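Local coordinates for periplasmic sugar-binding domain protein (Pseudomonas fluorescens Pf-5, PDB 3H75), which probably binds a carbohydrate in the periplasm, as a two-domain member of the bacterial solute-binding protein 2 family, at residues F8-N13 / T17-Y22; E123-R128 / V257-H262; H178-V183 / K201-T206; P288-S293 / Y331-G336. All coordinates share one frame; numbering follows the deposited sequence.

Contact 1. Residues F8-N13 / T17-Y22; sequences FLNPGN and TFWVSY. With SO4 (sulfate ion), chain B.
The CA atoms of Gly12 and Trp19 come within 5.6 Å where the chain, leaving strand 8-10, doubles back into helix 17-22; the two short axes run nearly antiparallel, at 165°. The Trp19 indole fills this bend. Pro11 lies on one face of it, with CD 3.8 Å from the six-membered ring centroid and almost on its normal, a CH-pi contact; Gly12 N shares that face, and a CB on Gly12 would collide with Trp19 CD1. Phe18 covers the other face. With CG anti to the backbone N (chi1 -166°), the Asn10 amide turns toward Trp19: OD1 accepts from Gly12 N at 3.0 Å in an Asx turn, while ND2 reaches Trp19 O at 3.3 Å, rising above the carbonyl plane. Trp19 CZ3 lies at the edge of the Phe8 ring, 3.9 Å from CZ. Trp19 NE1 donates to O2 of a sulfate that Arg44 also binds. With an alanine in place of Trp19, Pro11 would probably lose the ring beneath it, Phe8 one of its aromatic neighbours, and a gap would open inside the bend. The contact starts the beta-alpha-beta unit of strand 5-10, helix 17-33 and strand 36-41, strand 65-69 adding Val69 against Pro11 and Trp19.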
# COMPACT_ATOMS: atom_id res chain seq x y z
N PHE A 8 -2.82 16.79 0.42
CA PHE A 8 -2.28 15.48 0.78
C PHE A 8 -0.78 15.50 0.65
O PHE A 8 -0.24 15.90 -0.39
CB PHE A 8 -2.86 14.37 -0.11
CG PHE A 8 -2.20 13.03 0.09
CD1 PHE A 8 -2.09 12.47 1.36
CD2 PHE A 8 -1.69 12.32 -0.99
CE1 PHE A 8 -1.48 11.23 1.56
CE2 PHE A 8 -1.07 11.07 -0.81
CZ PHE A 8 -0.97 10.53 0.47
N LEU A 9 -0.09 15.09 1.71
CA LEU A 9 1.36 15.02 1.72
C LEU A 9 1.75 13.59 1.33
O LEU A 9 1.73 12.67 2.15
CB LEU A 9 1.91 15.38 3.11
CG LEU A 9 1.39 16.73 3.64
CD1 LEU A 9 2.03 17.02 4.99
CD2 LEU A 9 1.71 17.85 2.64
N ASN A 10 2.08 13.43 0.05
CA ASN A 10 2.47 12.15 -0.54
C ASN A 10 3.95 11.89 -0.20
O ASN A 10 4.81 12.71 -0.51
CB ASN A 10 2.27 12.24 -2.06
CG ASN A 10 2.32 10.89 -2.74
OD1 ASN A 10 3.25 10.12 -2.52
ND2 ASN A 10 1.32 10.60 -3.57
N PRO A 11 4.26 10.74 0.42
CA PRO A 11 5.66 10.45 0.78
C PRO A 11 6.58 9.97 -0.34
O PRO A 11 7.81 10.02 -0.21
CB PRO A 11 5.52 9.38 1.87
CG PRO A 11 4.29 8.62 1.43
CD PRO A 11 3.34 9.70 0.93
N GLY A 12 6.00 9.53 -1.45
CA GLY A 12 6.83 9.01 -2.52
C GLY A 12 7.42 10.00 -3.50
O GLY A 12 7.34 11.21 -3.31
N ASN A 13 8.05 9.47 -4.54
CA ASN A 13 8.62 10.30 -5.59
C ASN A 13 7.50 10.58 -6.59
O ASN A 13 6.56 9.79 -6.72
CB ASN A 13 9.77 9.58 -6.30
CG ASN A 13 10.98 9.40 -5.41
OD1 ASN A 13 11.34 10.29 -4.64
ND2 ASN A 13 11.63 8.25 -5.53
N THR A 17 5.84 4.73 -9.29
CA THR A 17 4.62 4.10 -9.75
C THR A 17 3.47 3.98 -8.76
O THR A 17 2.36 4.43 -9.03
CB THR A 17 4.91 2.72 -10.36
OG1 THR A 17 5.92 2.87 -11.37
CG2 THR A 17 3.65 2.15 -11.00
N PHE A 18 3.72 3.36 -7.61
CA PHE A 18 2.65 3.20 -6.63
C PHE A 18 2.06 4.51 -6.16
O PHE A 18 0.84 4.69 -6.15
CB PHE A 18 3.12 2.43 -5.40
CG PHE A 18 2.10 2.42 -4.29
CD1 PHE A 18 0.97 1.61 -4.37
CD2 PHE A 18 2.22 3.30 -3.21
CE1 PHE A 18 -0.03 1.68 -3.41
CE2 PHE A 18 1.22 3.38 -2.24
CZ PHE A 18 0.09 2.58 -2.34
N TRP A 19 2.93 5.43 -5.74
CA TRP A 19 2.45 6.69 -5.22
C TRP A 19 1.81 7.58 -6.27
O TRP A 19 0.94 8.39 -5.94
CB TRP A 19 3.58 7.39 -4.45
CG TRP A 19 3.69 6.81 -3.06
CD1 TRP A 19 4.75 6.11 -2.54
CD2 TRP A 19 2.68 6.84 -2.05
NE1 TRP A 19 4.44 5.69 -1.26
CE2 TRP A 19 3.18 6.13 -0.94
CE3 TRP A 19 1.40 7.39 -1.98
CZ2 TRP A 19 2.44 5.96 0.24
CZ3 TRP A 19 0.66 7.23 -0.81
CH2 TRP A 19 1.19 6.52 0.28
N VAL A 20 2.20 7.42 -7.53
CA VAL A 20 1.58 8.20 -8.59
C VAL A 20 0.17 7.61 -8.82
O VAL A 20 -0.79 8.35 -9.02
CB VAL A 20 2.39 8.13 -9.90
CG1 VAL A 20 1.59 8.71 -11.06
CG2 VAL A 20 3.70 8.89 -9.73
N SER A 21 0.05 6.29 -8.77
CA SER A 21 -1.25 5.65 -8.94
C SER A 21 -2.20 6.05 -7.81
O SER A 21 -3.40 6.23 -8.03
CB SER A 21 -1.09 4.13 -9.00
OG SER A 21 -0.44 3.76 -10.20
N TYR A 22 -1.64 6.18 -6.61
CA TYR A 22 -2.42 6.57 -5.44
C TYR A 22 -2.95 7.98 -5.70
O TYR A 22 -4.12 8.26 -5.47
CB TYR A 22 -1.50 6.55 -4.21
CG TYR A 22 -2.18 6.61 -2.86
CD1 TYR A 22 -2.36 5.46 -2.10
CD2 TYR A 22 -2.56 7.83 -2.30
CE1 TYR A 22 -2.90 5.51 -0.81
CE2 TYR A 22 -3.10 7.90 -1.02
CZ TYR A 22 -3.26 6.74 -0.28
OH TYR A 22 -3.72 6.81 1.01
S SO4 B . 5.67 4.04 2.29
O1 SO4 B . 5.13 2.83 2.94
O2 SO4 B . 5.57 3.89 0.84
O3 SO4 B . 4.87 5.19 2.74
O4 SO4 B . 7.09 4.22 2.69

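Contact 2. Residues E123-R128 / V257-H262; sequences EEAGYR and VLEAGH
Helix 122-137 packs on the mixed sheet of the two-domain periplasmic binding protein fold, and here Ala125 and Arg128 on that helix meet Glu259 on strand 257-260. The approach is closest between Ala125 and Glu259, whose CA atoms are 6.4 Å apart, a spacing that the small methyl of Ala125 permits. Glu259 CG lies 4.2 Å from Ala125 CB and 3.9 Å from Ala125 O. With CG beside the backbone N (chi1 -72°) and the chain bent at chi2, the side chain of Glu259 folds along the helix, bringing OE2 to 3.6 Å from Arg128 CB. It therefore meets the aliphatic root of the arginine and not its charge. The far end of Arg128 turns away: NE forms a nearly straight salt bridge of 2.9 Å to Glu124 OE2, one turn back on the helix, in the guanidinium plane but well above the carboxylate plane, and one guanidinium face lies over Tyr127 CE2. Phe295 touches both Ala125 and Glu259, and Met129 extends the helix surface against Glu259. No hydrogen bond crosses between the two segments, and Arg128 NE stays 6.8 Å from Glu259 OE2. Any attraction between these opposite charges is probably long-range and modest, while a buried carboxylate whose OE2 meets the CB methylene of Arg128 may ionise less readily than one in water.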
# COMPACT_ATOMS: atom_id res chain seq x y z
N GLU A 123 -0.93 -6.18 7.29
CA GLU A 123 -0.51 -7.42 7.95
C GLU A 123 -1.07 -8.63 7.22
O GLU A 123 -0.36 -9.61 6.99
CB GLU A 123 -0.97 -7.43 9.41
CG GLU A 123 -0.32 -8.51 10.25
CD GLU A 123 -0.74 -8.45 11.71
OE1 GLU A 123 -0.80 -7.34 12.26
OE2 GLU A 123 -0.99 -9.52 12.30
N GLU A 124 -2.35 -8.58 6.85
CA GLU A 124 -2.97 -9.68 6.13
C GLU A 124 -2.23 -9.94 4.82
O GLU A 124 -2.00 -11.08 4.44
CB GLU A 124 -4.44 -9.38 5.84
CG GLU A 124 -5.14 -10.46 5.01
CD GLU A 124 -5.37 -11.76 5.77
OE1 GLU A 124 -4.72 -11.98 6.81
OE2 GLU A 124 -6.20 -12.57 5.31
N ALA A 125 -1.84 -8.87 4.13
CA ALA A 125 -1.13 -9.01 2.87
C ALA A 125 0.20 -9.75 3.05
O ALA A 125 0.55 -10.63 2.25
CB ALA A 125 -0.89 -7.64 2.24
N GLY A 126 0.94 -9.40 4.09
CA GLY A 126 2.22 -10.04 4.35
C GLY A 126 2.04 -11.51 4.69
O GLY A 126 2.81 -12.37 4.27
N TYR A 127 1.01 -11.79 5.48
CA TYR A 127 0.70 -13.15 5.89
C TYR A 127 0.27 -13.98 4.67
O TYR A 127 0.80 -15.05 4.41
CB TYR A 127 -0.44 -13.11 6.91
CG TYR A 127 -0.95 -14.45 7.38
CD1 TYR A 127 -0.17 -15.26 8.20
CD2 TYR A 127 -2.22 -14.89 7.03
CE1 TYR A 127 -0.66 -16.48 8.67
CE2 TYR A 127 -2.72 -16.10 7.49
CZ TYR A 127 -1.93 -16.89 8.31
OH TYR A 127 -2.41 -18.10 8.77
N ARG A 128 -0.70 -13.46 3.93
CA ARG A 128 -1.22 -14.16 2.76
C ARG A 128 -0.17 -14.42 1.70
O ARG A 128 -0.23 -15.44 1.02
CB ARG A 128 -2.41 -13.39 2.18
CG ARG A 128 -3.67 -13.47 3.05
CD ARG A 128 -4.17 -14.90 3.16
NE ARG A 128 -5.10 -15.08 4.28
CZ ARG A 128 -5.48 -16.26 4.74
NH1 ARG A 128 -5.02 -17.38 4.19
NH2 ARG A 128 -6.32 -16.34 5.77
N VAL A 257 2.50 -14.39 -6.85
CA VAL A 257 1.49 -13.76 -6.01
C VAL A 257 1.64 -12.25 -6.06
O VAL A 257 2.75 -11.73 -5.95
CB VAL A 257 1.64 -14.20 -4.53
CG1 VAL A 257 0.51 -13.59 -3.70
CG2 VAL A 257 1.63 -15.72 -4.43
N LEU A 258 0.53 -11.54 -6.24
CA LEU A 258 0.57 -10.08 -6.27
C LEU A 258 -0.62 -9.55 -5.49
O LEU A 258 -1.76 -9.65 -5.94
CB LEU A 258 0.54 -9.56 -7.72
CG LEU A 258 0.65 -8.04 -7.90
CD1 LEU A 258 1.94 -7.51 -7.25
CD2 LEU A 258 0.64 -7.72 -9.39
N GLU A 259 -0.34 -9.01 -4.31
CA GLU A 259 -1.37 -8.43 -3.45
C GLU A 259 -1.58 -6.99 -3.90
O GLU A 259 -0.63 -6.21 -3.96
CB GLU A 259 -0.93 -8.44 -1.99
CG GLU A 259 -0.90 -9.81 -1.32
CD GLU A 259 -2.29 -10.35 -1.04
OE1 GLU A 259 -3.22 -9.53 -0.85
OE2 GLU A 259 -2.45 -11.59 -0.98
N ALA A 260 -2.82 -6.63 -4.22
CA ALA A 260 -3.09 -5.28 -4.67
C ALA A 260 -4.41 -4.76 -4.16
O ALA A 260 -5.25 -5.53 -3.70
CB ALA A 260 -3.07 -5.23 -6.20
N GLY A 261 -4.58 -3.44 -4.24
CA GLY A 261 -5.82 -2.83 -3.79
C GLY A 261 -5.67 -1.60 -2.92
O GLY A 261 -6.53 -0.72 -2.93
N HIS A 262 -4.57 -1.50 -2.18
CA HIS A 262 -4.39 -0.35 -1.30
C HIS A 262 -4.13 0.98 -1.99
O HIS A 262 -4.18 2.03 -1.34
CB HIS A 262 -3.31 -0.64 -0.24
CG HIS A 262 -1.91 -0.66 -0.77
ND1 HIS A 262 -1.54 -1.36 -1.90
CD2 HIS A 262 -0.77 -0.14 -0.27
CE1 HIS A 262 -0.24 -1.26 -2.07
NE2 HIS A 262 0.26 -0.52 -1.10

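Contact 3. Residues H178-V183 / K201-T206; sequences HLRQLV and KRYPKT. With SO4 (sulfate ion), chain C.
Apolar and pi contacts centre on Tyr203, whose ring is clasped between two arginines. Arg180 CB sits over one face, 3.7 Å from the ring centroid and 9° off its normal, a CH-pi contact; Arg202 CG covers the opposite face. Arg180 then bends at chi2 and chi3, which curls its guanidinium back so that Tyr203 CE1 lies over the centre of the group, although the two planes are 63° apart. Replacing Tyr203 with a serine would probably open a gap between the arginines and leave Arg180 held by its polar partners, with no ring under its CB. These residues join two parts of a beta-alpha-beta crossover: strand 177-184 leads through helix 189-202 to the parallel strand 206-211, with strand 146-152 lying between the two in the sheet, and Tyr203 is where the chain leaves the helix. The ionic contacts gather round a sulfate, probably from the crystallisation liquor. Arg202 NH1 gives O2 an almost straight bond of 2.7 Å, and Arg180 NH2 donates to O3 at 2.8 Å; Arg180 NH1 adds a weak bond to O1 and also pairs with Glu147. Among the other polar groups, Gln181 OE1 approaches Tyr203 OH to 3.6 Å, and in the following type I turn Tyr203 O accepts from Thr206 OG1 at 2.7 Å and from Thr206 N at 3.1 Å.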
# COMPACT_ATOMS: atom_id res chain seq x y z
N HIS A 178 12.38 -22.11 6.06
CA HIS A 178 13.55 -21.55 6.71
C HIS A 178 13.95 -20.22 6.11
O HIS A 178 14.49 -20.17 5.00
CB HIS A 178 14.71 -22.54 6.61
CG HIS A 178 14.41 -23.87 7.21
ND1 HIS A 178 15.11 -25.02 6.88
CD2 HIS A 178 13.49 -24.25 8.13
CE1 HIS A 178 14.62 -26.04 7.56
NE2 HIS A 178 13.64 -25.60 8.32
N LEU A 179 13.65 -19.14 6.82
CA LEU A 179 14.01 -17.80 6.35
C LEU A 179 15.51 -17.67 6.51
O LEU A 179 16.02 -17.56 7.62
CB LEU A 179 13.30 -16.74 7.21
CG LEU A 179 13.71 -15.29 6.97
CD1 LEU A 179 13.35 -14.86 5.57
CD2 LEU A 179 12.99 -14.41 7.99
N ARG A 180 16.23 -17.71 5.39
CA ARG A 180 17.68 -17.61 5.45
C ARG A 180 18.14 -16.19 5.72
O ARG A 180 19.15 -15.97 6.39
CB ARG A 180 18.31 -18.13 4.16
CG ARG A 180 17.98 -19.59 3.83
CD ARG A 180 18.14 -20.50 5.04
NE ARG A 180 19.45 -20.40 5.67
CZ ARG A 180 20.55 -21.01 5.24
NH1 ARG A 180 20.52 -21.78 4.16
NH2 ARG A 180 21.69 -20.86 5.90
N GLN A 181 17.39 -15.22 5.21
CA GLN A 181 17.74 -13.83 5.40
C GLN A 181 16.61 -12.90 4.98
O GLN A 181 15.93 -13.14 3.98
CB GLN A 181 18.97 -13.48 4.57
CG GLN A 181 19.64 -12.19 4.96
CD GLN A 181 21.03 -12.42 5.52
OE1 GLN A 181 21.94 -12.82 4.80
NE2 GLN A 181 21.19 -12.20 6.82
N LEU A 182 16.41 -11.85 5.77
CA LEU A 182 15.43 -10.83 5.45
C LEU A 182 16.26 -9.56 5.36
O LEU A 182 16.97 -9.21 6.29
CB LEU A 182 14.37 -10.69 6.55
CG LEU A 182 13.35 -9.57 6.34
CD1 LEU A 182 12.03 -9.91 7.03
CD2 LEU A 182 13.90 -8.25 6.87
N VAL A 183 16.20 -8.89 4.21
CA VAL A 183 16.94 -7.65 4.04
C VAL A 183 15.97 -6.52 3.76
O VAL A 183 14.81 -6.74 3.42
CB VAL A 183 17.96 -7.75 2.87
CG1 VAL A 183 19.03 -8.77 3.21
CG2 VAL A 183 17.26 -8.13 1.58
N LYS A 201 22.92 -16.39 -4.74
CA LYS A 201 24.13 -17.15 -5.01
C LYS A 201 24.55 -17.85 -3.72
O LYS A 201 24.97 -19.00 -3.73
CB LYS A 201 25.25 -16.21 -5.48
CG LYS A 201 26.47 -16.92 -6.04
CD LYS A 201 27.51 -15.93 -6.53
CE LYS A 201 28.62 -16.63 -7.30
NZ LYS A 201 29.27 -17.71 -6.51
N ARG A 202 24.41 -17.13 -2.61
CA ARG A 202 24.76 -17.64 -1.29
C ARG A 202 23.80 -18.73 -0.82
O ARG A 202 24.20 -19.68 -0.15
CB ARG A 202 24.76 -16.50 -0.27
CG ARG A 202 24.87 -16.95 1.18
CD ARG A 202 26.24 -17.54 1.49
NE ARG A 202 26.34 -17.99 2.87
CZ ARG A 202 25.81 -19.12 3.33
NH1 ARG A 202 25.13 -19.92 2.52
NH2 ARG A 202 25.95 -19.45 4.61
N TYR A 203 22.52 -18.59 -1.17
CA TYR A 203 21.49 -19.55 -0.77
C TYR A 203 20.80 -20.13 -1.99
O TYR A 203 19.65 -19.81 -2.29
CB TYR A 203 20.46 -18.85 0.12
CG TYR A 203 21.05 -18.19 1.35
CD1 TYR A 203 21.56 -18.96 2.39
CD2 TYR A 203 21.10 -16.80 1.46
CE1 TYR A 203 22.11 -18.36 3.52
CE2 TYR A 203 21.65 -16.19 2.58
CZ TYR A 203 22.15 -16.98 3.61
OH TYR A 203 22.70 -16.38 4.73
N PRO A 204 21.50 -21.00 -2.73
CA PRO A 204 20.94 -21.62 -3.93
C PRO A 204 19.73 -22.53 -3.71
O PRO A 204 18.99 -22.83 -4.65
CB PRO A 204 22.13 -22.37 -4.52
CG PRO A 204 22.91 -22.75 -3.31
CD PRO A 204 22.87 -21.48 -2.49
N LYS A 205 19.52 -22.97 -2.47
CA LYS A 205 18.39 -23.84 -2.18
C LYS A 205 17.10 -23.03 -2.06
O LYS A 205 16.01 -23.60 -1.97
CB LYS A 205 18.63 -24.63 -0.89
CG LYS A 205 19.94 -25.40 -0.90
CD LYS A 205 20.09 -26.30 0.32
CE LYS A 205 19.17 -27.50 0.21
NZ LYS A 205 19.46 -28.51 1.27
N THR A 206 17.23 -21.71 -2.07
CA THR A 206 16.06 -20.85 -1.96
C THR A 206 15.02 -21.23 -3.01
O THR A 206 15.34 -21.36 -4.20
CB THR A 206 16.43 -19.36 -2.16
OG1 THR A 206 17.33 -18.95 -1.12
CG2 THR A 206 15.17 -18.48 -2.11
S SO4 C . 24.11 -22.99 4.67
O1 SO4 C . 22.90 -23.83 4.83
O2 SO4 C . 23.98 -22.23 3.41
O3 SO4 C . 24.23 -22.06 5.81
O4 SO4 C . 25.30 -23.86 4.61

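Contact 4. Residues P288-S293 / Y331-G336; sequences PDWQLS and YRYPFG
A single water ties the two backbones together, donating to Phe335 O at 2.7 Å and to Ser293 O at 2.9 Å. It bridges the chain just beyond strand 289-291, an outermost strand of the parallel sheet in this alpha/beta periplasmic binding protein, to the irregular chain that precedes the C-terminal helix 338-341. No direct hydrogen bond links the segments; the rest of the contact is made by side chains. Trp290 and Leu292, two residues apart and so on one side of the extended chain, face Tyr333 and Phe335, which are spaced in the same way. Trp290 NE1 lies at the edge of the Tyr333 ring, near its plane, 3.8 Å from CD2, and the five-membered ring of Trp290 and the Tyr333 ring are inclined at 53°. That NE1 is not left to the aromatic ring, since it donates to Leu285 O, and Tyr333 OH bonds to Asp275; these two bonds probably help to hold the rings in place, and Trp290 CZ2 packs 4.1 Å from Tyr333 CE2. Helix 265-277 supplies the neighbouring surface: Ala272 touches Trp290, Val271 touches Tyr333 and Phe335, and Trp268 stacks on the Phe335 ring. From the sheet, Met118 reaches Trp290, Leu292 and Phe335. Phe335 has CG beside its backbone N (chi1 -60°), which turns the ring back toward Tyr333, whose CB stands over the rim of one face. Just past the strand, Leu292 offers one methyl, CD1, lying 4.1 Å from Phe335 CD2.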
# COMPACT_ATOMS: atom_id res chain seq x y z
N PRO A 288 -14.55 7.79 13.25
CA PRO A 288 -13.63 8.57 12.42
C PRO A 288 -12.37 7.80 12.03
O PRO A 288 -11.54 8.30 11.28
CB PRO A 288 -13.32 9.77 13.29
CG PRO A 288 -13.25 9.15 14.64
CD PRO A 288 -14.46 8.22 14.66
N ASP A 289 -12.23 6.58 12.56
CA ASP A 289 -11.07 5.75 12.26
C ASP A 289 -11.48 4.49 11.51
O ASP A 289 -11.78 3.45 12.11
CB ASP A 289 -10.35 5.36 13.56
CG ASP A 289 -9.89 6.57 14.34
OD1 ASP A 289 -9.18 7.42 13.77
OD2 ASP A 289 -10.23 6.67 15.54
N TRP A 290 -11.49 4.59 10.19
CA TRP A 290 -11.88 3.49 9.32
C TRP A 290 -10.81 2.41 9.20
O TRP A 290 -9.62 2.70 9.07
CB TRP A 290 -12.19 4.02 7.92
CG TRP A 290 -13.52 4.73 7.82
CD1 TRP A 290 -14.72 4.16 7.52
CD2 TRP A 290 -13.77 6.12 8.01
NE1 TRP A 290 -15.70 5.12 7.50
CE2 TRP A 290 -15.15 6.33 7.80
CE3 TRP A 290 -12.96 7.22 8.33
CZ2 TRP A 290 -15.74 7.60 7.90
CZ3 TRP A 290 -13.55 8.48 8.43
CH2 TRP A 290 -14.93 8.66 8.22
N GLN A 291 -11.25 1.16 9.26
CA GLN A 291 -10.37 0.00 9.12
C GLN A 291 -10.92 -0.76 7.92
O GLN A 291 -12.02 -1.31 7.97
CB GLN A 291 -10.42 -0.87 10.38
CG GLN A 291 -9.98 -0.14 11.64
CD GLN A 291 -10.06 -1.01 12.89
OE1 GLN A 291 -9.40 -2.05 12.98
NE2 GLN A 291 -10.87 -0.60 13.85
N LEU A 292 -10.15 -0.79 6.84
CA LEU A 292 -10.60 -1.45 5.62
C LEU A 292 -9.76 -2.66 5.22
O LEU A 292 -8.59 -2.77 5.57
CB LEU A 292 -10.59 -0.46 4.45
CG LEU A 292 -11.20 0.93 4.66
CD1 LEU A 292 -11.02 1.76 3.39
CD2 LEU A 292 -12.68 0.80 4.99
N SER A 293 -10.40 -3.58 4.50
CA SER A 293 -9.73 -4.76 3.97
C SER A 293 -9.71 -4.47 2.48
O SER A 293 -10.73 -4.62 1.80
CB SER A 293 -10.54 -6.03 4.26
OG SER A 293 -10.49 -6.35 5.64
N TYR A 331 -26.51 2.00 5.21
CA TYR A 331 -25.58 2.19 4.11
C TYR A 331 -24.21 2.27 4.73
O TYR A 331 -23.95 3.10 5.60
CB TYR A 331 -25.83 3.51 3.35
CG TYR A 331 -24.76 3.79 2.31
CD1 TYR A 331 -24.80 3.19 1.05
CD2 TYR A 331 -23.67 4.63 2.60
CE1 TYR A 331 -23.79 3.40 0.11
CE2 TYR A 331 -22.66 4.85 1.66
CZ TYR A 331 -22.73 4.23 0.42
OH TYR A 331 -21.73 4.44 -0.50
N ARG A 332 -23.33 1.38 4.29
CA ARG A 332 -21.96 1.36 4.75
C ARG A 332 -21.16 1.50 3.47
O ARG A 332 -21.56 0.99 2.43
CB ARG A 332 -21.63 0.04 5.45
CG ARG A 332 -22.44 -0.21 6.72
CD ARG A 332 -21.77 -1.26 7.60
NE ARG A 332 -22.50 -1.52 8.84
CZ ARG A 332 -22.89 -0.58 9.69
NH1 ARG A 332 -22.63 0.69 9.45
NH2 ARG A 332 -23.54 -0.91 10.80
N TYR A 333 -20.05 2.22 3.54
CA TYR A 333 -19.22 2.41 2.36
C TYR A 333 -18.76 1.06 1.83
O TYR A 333 -18.20 0.26 2.58
CB TYR A 333 -18.01 3.27 2.69
CG TYR A 333 -18.34 4.67 3.15
CD1 TYR A 333 -19.05 5.55 2.34
CD2 TYR A 333 -17.90 5.14 4.39
CE1 TYR A 333 -19.30 6.86 2.74
CE2 TYR A 333 -18.14 6.44 4.80
CZ TYR A 333 -18.84 7.30 3.97
OH TYR A 333 -19.05 8.60 4.36
N PRO A 334 -18.99 0.79 0.54
CA PRO A 334 -18.57 -0.48 -0.06
C PRO A 334 -17.17 -0.39 -0.66
O PRO A 334 -16.89 -1.00 -1.69
CB PRO A 334 -19.64 -0.71 -1.13
CG PRO A 334 -19.86 0.68 -1.64
CD PRO A 334 -19.92 1.51 -0.36
N PHE A 335 -16.30 0.38 -0.01
CA PHE A 335 -14.93 0.56 -0.48
C PHE A 335 -14.21 -0.76 -0.76
O PHE A 335 -14.12 -1.63 0.11
CB PHE A 335 -14.10 1.36 0.53
CG PHE A 335 -14.64 2.74 0.82
CD1 PHE A 335 -15.18 3.53 -0.20
CD2 PHE A 335 -14.57 3.25 2.10
CE1 PHE A 335 -15.63 4.82 0.07
CE2 PHE A 335 -15.02 4.54 2.38
CZ PHE A 335 -15.55 5.33 1.37
N GLY A 336 -13.68 -0.91 -1.97
CA GLY A 336 -12.98 -2.12 -2.32
C GLY A 336 -12.55 -2.15 -3.77
O GLY A 336 -13.01 -1.34 -4.58
O HOH W 1 -13.33 -4.22 0.53

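How the contacts relate
From the N terminus, contact 1 closes first, a short bend within the opening beta-alpha-beta unit of the parallel sheet. Contact 2 spans 128 residues, bringing helix 122-137 to strand 257-260 of the mixed sheet; contact 3 falls wholly within that span, closing a loop of 17 residues at the far edge of the same sheet. Contact 4 follows in series, returning the chain to the parallel sheet that contact 1 also reaches and fastening the C-terminal segment there. Contacts 1 and 2 touch, Phe18 CE1 lying 3.2 Å from His262 NE2, so helix 17-33, beside the parallel sheet, meets the turn after strand 257-260. Contacts 3 and 4 lie farthest apart, their centres separated by about 39 Å.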